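Local coordinates for monosaccharide ABC transporter substrate-binding protein, CUT2 family (Acidothermus cellulolyticus, PDB 4RU1) that binds myo-inositol between its two lobes and probably delivers such carbohydrate-like solutes to an ABC-type importer, at residues V186-K195 and I210-A221. Residues are numbered along the deposited sequence; the frame is centred on the assembly and turned at random.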
ATOM      1  N   VAL A 186      12.942  -9.209 -11.202  1.00 14.39           N
ATOM      2  CA  VAL A 186      12.561  -7.801 -11.197  1.00 17.02           C
ATOM      3  C   VAL A 186      13.760  -6.942 -11.632  1.00 12.90           C
ATOM      4  O   VAL A 186      13.723  -6.073 -12.506  1.00 17.01           O
ATOM      5  CB  VAL A 186      12.032  -7.312  -9.828  1.00 16.12           C
ATOM      6  CG1 VAL A 186      11.786  -5.790  -9.829  1.00 14.46           C
ATOM      7  CG2 VAL A 186      10.761  -8.033  -9.401  1.00 16.59           C
ATOM      8  N   ARG A 187      14.871  -7.223 -11.014  1.00 13.92           N
ATOM      9  CA  ARG A 187      16.085  -6.513 -11.308  1.00 12.23           C
ATOM     10  C   ARG A 187      16.553  -6.568 -12.800  1.00 14.13           C
ATOM     11  O   ARG A 187      16.824  -5.531 -13.412  1.00 14.71           O
ATOM     12  CB  ARG A 187      17.225  -6.990 -10.433  1.00 16.48           C
ATOM     13  CG  ARG A 187      18.450  -6.152 -10.497  1.00 16.69           C
ATOM     14  CD  ARG A 187      19.522  -6.649  -9.515  1.00 16.10           C
ATOM     15  NE  ARG A 187      20.849  -6.141  -9.784  1.00 14.31           N
ATOM     16  CZ  ARG A 187      21.848  -6.051  -8.890  1.00 16.16           C
ATOM     17  NH1 ARG A 187      21.704  -6.389  -7.594  1.00 15.07           N
ATOM     18  NH2 ARG A 187      23.031  -5.650  -9.324  1.00 18.26           N
ATOM     19  N   THR A 188      16.603  -7.771 -13.342  1.00 14.48           N
ATOM     20  CA  THR A 188      17.016  -7.910 -14.734  1.00 14.95           C
ATOM     21  C   THR A 188      16.001  -7.343 -15.719  1.00 15.12           C
ATOM     22  O   THR A 188      16.415  -6.768 -16.706  1.00 15.04           O
ATOM     23  CB  THR A 188      17.332  -9.369 -15.049  1.00 16.49           C
ATOM     24  OG1 THR A 188      16.202 -10.175 -14.767  1.00 18.62           O
ATOM     25  CG2 THR A 188      18.577  -9.866 -14.242  1.00 16.97           C
ATOM     26  N   THR A 189      14.728  -7.400 -15.374  1.00 15.90           N
ATOM     27  CA  THR A 189      13.676  -6.933 -16.264  1.00 14.67           C
ATOM     28  C   THR A 189      13.775  -5.430 -16.281  1.00 16.13           C
ATOM     29  O   THR A 189      13.557  -4.811 -17.314  1.00 17.78           O
ATOM     30  CB  THR A 189      12.329  -7.447 -15.782  1.00 14.71           C
ATOM     31  OG1 THR A 189      12.288  -8.881 -15.914  1.00 20.15           O
ATOM     32  CG2 THR A 189      11.131  -6.903 -16.539  1.00 18.38           C
ATOM     33  N   ILE A 190      13.901  -4.793 -15.123  1.00 12.88           N
ATOM     34  CA  ILE A 190      14.031  -3.333 -15.150  1.00 13.92           C
ATOM     35  C   ILE A 190      15.285  -2.918 -15.895  1.00 16.01           C
ATOM     36  O   ILE A 190      15.266  -1.935 -16.623  1.00 15.02           O
ATOM     37  CB  ILE A 190      14.013  -2.704 -13.727  1.00 12.38           C
ATOM     38  CG1 ILE A 190      12.666  -2.970 -13.075  1.00 13.04           C
ATOM     39  CG2 ILE A 190      14.291  -1.191 -13.721  1.00 15.12           C
ATOM     40  CD1 ILE A 190      12.606  -2.660 -11.562  1.00 13.48           C
ATOM     41  N   ALA A 191      16.422  -3.562 -15.637  1.00 13.84           N
ATOM     42  CA  ALA A 191      17.647  -3.132 -16.339  1.00 13.10           C
ATOM     43  C   ALA A 191      17.533  -3.243 -17.855  1.00 14.30           C
ATOM     44  O   ALA A 191      18.001  -2.359 -18.559  1.00 17.04           O
ATOM     45  CB  ALA A 191      18.789  -4.036 -15.909  1.00 16.83           C
ATOM     46  N   ALA A 192      16.940  -4.318 -18.320  1.00 13.35           N
ATOM     47  CA  ALA A 192      16.723  -4.557 -19.754  1.00 14.03           C
ATOM     48  C   ALA A 192      15.863  -3.450 -20.373  1.00 16.70           C
ATOM     49  O   ALA A 192      16.206  -2.899 -21.407  1.00 15.36           O
ATOM     50  CB  ALA A 192      16.149  -5.957 -19.966  1.00 17.65           C
ATOM     51  N   LYS A 193      14.786  -3.068 -19.706  1.00 14.24           N
ATOM     52  CA  LYS A 193      13.906  -2.049 -20.209  0.50 17.17           C
ATOM     53  C   LYS A 193      14.665  -0.731 -20.298  1.00 15.36           C
ATOM     54  O   LYS A 193      14.567  -0.014 -21.278  1.00 15.57           O
ATOM     55  CB  LYS A 193      12.656  -1.930 -19.325  0.50 16.54           C
ATOM     56  CG  LYS A 193      11.746  -0.808 -19.760  0.50 17.99           C
ATOM     57  CD  LYS A 193      10.804  -1.225 -20.892  0.50 19.67           C
ATOM     58  CE  LYS A 193      10.772  -0.191 -22.017  0.50 33.94           C
ATOM     59  NZ  LYS A 193      11.989  -0.185 -22.875  0.50 14.04           N
ATOM     60  N   LEU A 194      15.477  -0.408 -19.272  1.00 14.48           N
ATOM     61  CA  LEU A 194      16.254   0.838 -19.304  1.00 17.49           C
ATOM     62  C   LEU A 194      17.284   0.844 -20.439  1.00 16.10           C
ATOM     63  O   LEU A 194      17.500   1.902 -21.101  1.00 17.40           O
ATOM     64  CB  LEU A 194      16.977   1.055 -17.946  1.00 16.46           C
ATOM     65  CG  LEU A 194      15.956   1.307 -16.833  1.00 18.92           C
ATOM     66  CD1 LEU A 194      16.636   1.454 -15.466  1.00 20.79           C
ATOM     67  CD2 LEU A 194      15.034   2.513 -17.069  1.00 16.01           C
ATOM     68  N   LYS A 195      17.968  -0.282 -20.639  1.00 14.97           N
ATOM     69  CA  LYS A 195      18.983  -0.370 -21.715  1.00 17.32           C
ATOM     70  C   LYS A 195      18.341  -0.230 -23.096  1.00 17.50           C
ATOM     71  O   LYS A 195      18.900   0.316 -24.051  1.00 23.46           O
ATOM     72  CB  LYS A 195      19.708  -1.764 -21.620  1.00 21.35           C
ATOM     73  CG  LYS A 195      20.908  -1.797 -20.728  1.00 35.60           C
ATOM     74  CD  LYS A 195      21.804  -2.993 -21.062  1.00 52.48           C
ATOM     75  CE  LYS A 195      22.704  -2.706 -22.260  1.00 68.48           C
ATOM     76  NZ  LYS A 195      23.795  -3.710 -22.376  1.00102.40           N
ATOM     77  N   ILE A 210      10.857  -2.845  -4.226  1.00 14.34           N
ATOM     78  CA  ILE A 210      11.067  -2.742  -5.713  1.00 16.79           C
ATOM     79  C   ILE A 210      11.985  -1.553  -6.011  1.00 13.60           C
ATOM     80  O   ILE A 210      12.851  -1.592  -6.926  1.00 14.95           O
ATOM     81  CB  ILE A 210       9.732  -2.564  -6.442  1.00 16.89           C
ATOM     82  CG1 ILE A 210       8.725  -3.669  -6.101  1.00 16.63           C
ATOM     83  CG2 ILE A 210       9.976  -2.568  -7.950  1.00 15.76           C
ATOM     84  CD1 ILE A 210       9.279  -5.057  -6.219  1.00 17.31           C
ATOM     85  N   ALA A 211      11.838  -0.433  -5.262  1.00 14.08           N
ATOM     86  CA  ALA A 211      12.799   0.636  -5.314  1.00 12.21           C
ATOM     87  C   ALA A 211      14.228   0.176  -5.210  1.00 13.60           C
ATOM     88  O   ALA A 211      15.070   0.640  -6.009  1.00 13.60           O
ATOM     89  CB  ALA A 211      12.586   1.678  -4.263  1.00 13.73           C
ATOM     90  N   GLN A 212      14.521  -0.736  -4.285  1.00 11.93           N
ATOM     91  CA  GLN A 212      15.896  -1.205  -4.120  1.00 13.30           C
ATOM     92  C   GLN A 212      16.421  -1.846  -5.353  1.00 16.60           C
ATOM     93  O   GLN A 212      17.542  -1.604  -5.770  1.00 16.03           O
ATOM     94  CB  GLN A 212      16.030  -2.162  -2.930  1.00 15.59           C
ATOM     95  CG  GLN A 212      15.472  -1.696  -1.636  1.00 19.80           C
ATOM     96  CD  GLN A 212      16.000  -0.348  -1.281  1.00 21.67           C
ATOM     97  OE1 GLN A 212      17.221  -0.180  -1.292  1.00 21.54           O
ATOM     98  NE2 GLN A 212      15.102   0.645  -0.950  1.00 19.36           N
ATOM     99  N   LEU A 213      15.587  -2.667  -5.995  1.00 14.84           N
ATOM    100  CA  LEU A 213      15.934  -3.394  -7.185  1.00 13.43           C
ATOM    101  C   LEU A 213      16.134  -2.439  -8.370  1.00 16.70           C
ATOM    102  O   LEU A 213      16.960  -2.650  -9.217  1.00 14.84           O
ATOM    103  CB  LEU A 213      14.793  -4.394  -7.493  1.00 15.54           C
ATOM    104  CG  LEU A 213      14.659  -5.441  -6.398  1.00 11.89           C
ATOM    105  CD1 LEU A 213      13.345  -6.245  -6.513  1.00 14.48           C
ATOM    106  CD2 LEU A 213      15.869  -6.421  -6.336  1.00 15.54           C
ATOM    107  N   ALA A 214      15.333  -1.376  -8.417  1.00 10.90           N
ATOM    108  CA  ALA A 214      15.426  -0.417  -9.464  1.00 12.43           C
ATOM    109  C   ALA A 214      16.742   0.388  -9.385  1.00 14.80           C
ATOM    110  O   ALA A 214      17.369   0.681 -10.415  1.00 14.03           O
ATOM    111  CB  ALA A 214      14.244   0.507  -9.475  1.00 14.75           C
ATOM    112  N   ILE A 215      17.153   0.717  -8.165  1.00 13.12           N
ATOM    113  CA  ILE A 215      18.385   1.495  -7.976  1.00 16.30           C
ATOM    114  C   ILE A 215      19.541   0.621  -8.530  1.00 15.94           C
ATOM    115  O   ILE A 215      20.426   1.119  -9.219  1.00 16.24           O
ATOM    116  CB  ILE A 215      18.632   1.799  -6.496  1.00 13.48           C
ATOM    117  CG1 ILE A 215      17.591   2.800  -5.980  1.00 14.59           C
ATOM    118  CG2 ILE A 215      20.070   2.333  -6.236  1.00 17.74           C
ATOM    119  CD1 ILE A 215      17.506   2.821  -4.477  1.00 15.34           C
ATOM    120  N   GLN A 216      19.502  -0.666  -8.245  1.00 12.96           N
ATOM    121  CA  GLN A 216      20.533  -1.545  -8.705  1.00 13.87           C
ATOM    122  C   GLN A 216      20.478  -1.773 -10.222  1.00 17.55           C
ATOM    123  O   GLN A 216      21.533  -1.733 -10.939  1.00 16.18           O
ATOM    124  CB  GLN A 216      20.470  -2.898  -8.023  1.00 18.22           C
ATOM    125  CG  GLN A 216      20.841  -2.900  -6.554  1.00 19.47           C
ATOM    126  CD  GLN A 216      22.143  -2.119  -6.304  1.00 33.40           C
ATOM    127  OE1 GLN A 216      22.156  -1.099  -5.627  1.00 33.27           O
ATOM    128  NE2 GLN A 216      23.235  -2.606  -6.871  1.00 34.69           N
ATOM    129  N   ALA A 217      19.250  -1.888 -10.748  1.00 14.64           N
ATOM    130  CA  ALA A 217      18.990  -1.999 -12.212  1.00 12.57           C
ATOM    131  C   ALA A 217      19.469  -0.820 -13.009  1.00 15.37           C
ATOM    132  O   ALA A 217      20.062  -1.012 -14.068  1.00 16.26           O
ATOM    133  CB  ALA A 217      17.512  -2.196 -12.448  1.00 13.56           C
ATOM    134  N   VAL A 218      19.291   0.371 -12.488  1.00 14.35           N
ATOM    135  CA  VAL A 218      19.786   1.512 -13.179  1.00 17.62           C
ATOM    136  C   VAL A 218      21.307   1.425 -13.323  1.00 21.23           C
ATOM    137  O   VAL A 218      21.843   1.756 -14.395  1.00 19.33           O
ATOM    138  CB  VAL A 218      19.344   2.809 -12.439  1.00 18.44           C
ATOM    139  CG1 VAL A 218      20.293   3.943 -12.745  1.00 23.47           C
ATOM    140  CG2 VAL A 218      17.899   3.134 -12.695  1.00 24.31           C
ATOM    141  N   LYS A 219      22.032   1.043 -12.259  1.00 17.17           N
ATOM    142  CA  LYS A 219      23.531   0.891 -12.340  1.00 18.57           C
ATOM    143  C   LYS A 219      23.903  -0.209 -13.329  1.00 23.29           C
ATOM    144  O   LYS A 219      24.785  -0.059 -14.180  1.00 21.97           O
ATOM    145  CB  LYS A 219      24.061   0.605 -10.943  1.00 20.17           C
ATOM    146  CG  LYS A 219      24.594   1.832 -10.232  1.00 33.20           C
ATOM    147  CD  LYS A 219      24.653   1.693  -8.707  1.00 35.88           C
ATOM    148  CE  LYS A 219      25.464   0.503  -8.254  1.00 56.66           C
ATOM    149  NZ  LYS A 219      24.984   0.133  -6.901  1.00 67.38           N
ATOM    150  N   ASP A 220      23.200  -1.337 -13.231  1.00 19.38           N
ATOM    151  CA  ASP A 220      23.489  -2.464 -14.098  1.00 16.98           C
ATOM    152  C   ASP A 220      23.377  -2.065 -15.606  1.00 21.18           C
ATOM    153  O   ASP A 220      24.155  -2.507 -16.462  1.00 25.38           O
ATOM    154  CB  ASP A 220      22.496  -3.536 -13.848  1.00 18.13           C
ATOM    155  CG  ASP A 220      22.785  -4.385 -12.600  1.00 32.74           C
ATOM    156  OD1 ASP A 220      23.867  -4.283 -11.980  1.00 25.76           O
ATOM    157  OD2 ASP A 220      21.845  -5.109 -12.250  1.00 35.22           O
ATOM    158  N   ALA A 221      22.314  -1.317 -15.931  1.00 16.40           N
ATOM    159  CA  ALA A 221      21.995  -0.883 -17.264  1.00 16.34           C
ATOM    160  C   ALA A 221      22.891   0.281 -17.760  1.00 17.66           C
ATOM    161  O   ALA A 221      22.786   0.639 -18.929  1.00 22.86           O
ATOM    162  CB  ALA A 221      20.561  -0.416 -17.292  1.00 18.52           C
TER
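Arg187 reaches over helix 208-220 to form a side-on salt bridge with Asp220. Arg187 NE donates to Asp220 OD2 at 2.9 Å, and Arg187 NH2 reaches Asp220 OD1 at 3.1 Å, on its syn lone pair; a weaker bond from NH2 to OD2 gives that oxygen a second donor. The guanidinium and carboxylate planes lie 25° apart, and with CG anti to the backbone N (chi1 -170°) the arginine chain runs extended to the carboxylate. Over one guanidinium face sits CB of Gln216, 3.5 Å from CZ of Arg187, so the bidentate bond and this packing together fix the group's rotation. The two helices belong to successive beta-alpha-beta crossovers (172-177 to 202-205, then 202-205 to 226-230) of a Rossmann-like lobe of a periplasmic binding protein, packed side by side on one face of the sheet. Their axes come within 8.0 Å at -45°, an approach permitted by small residues: CA atoms of Ala191 and Ala217 are 4.5 Å apart, and CB of Ala217 nestles against CG2 of Ile190. Val186 CG1 meets Leu213 CD1. Towards the sheet, Ile190 CD1 lies on Ala214, and Leu194 CD1 presses tightly on Val218 CG2 (3.5 Å), while Leu194 also touches Val203.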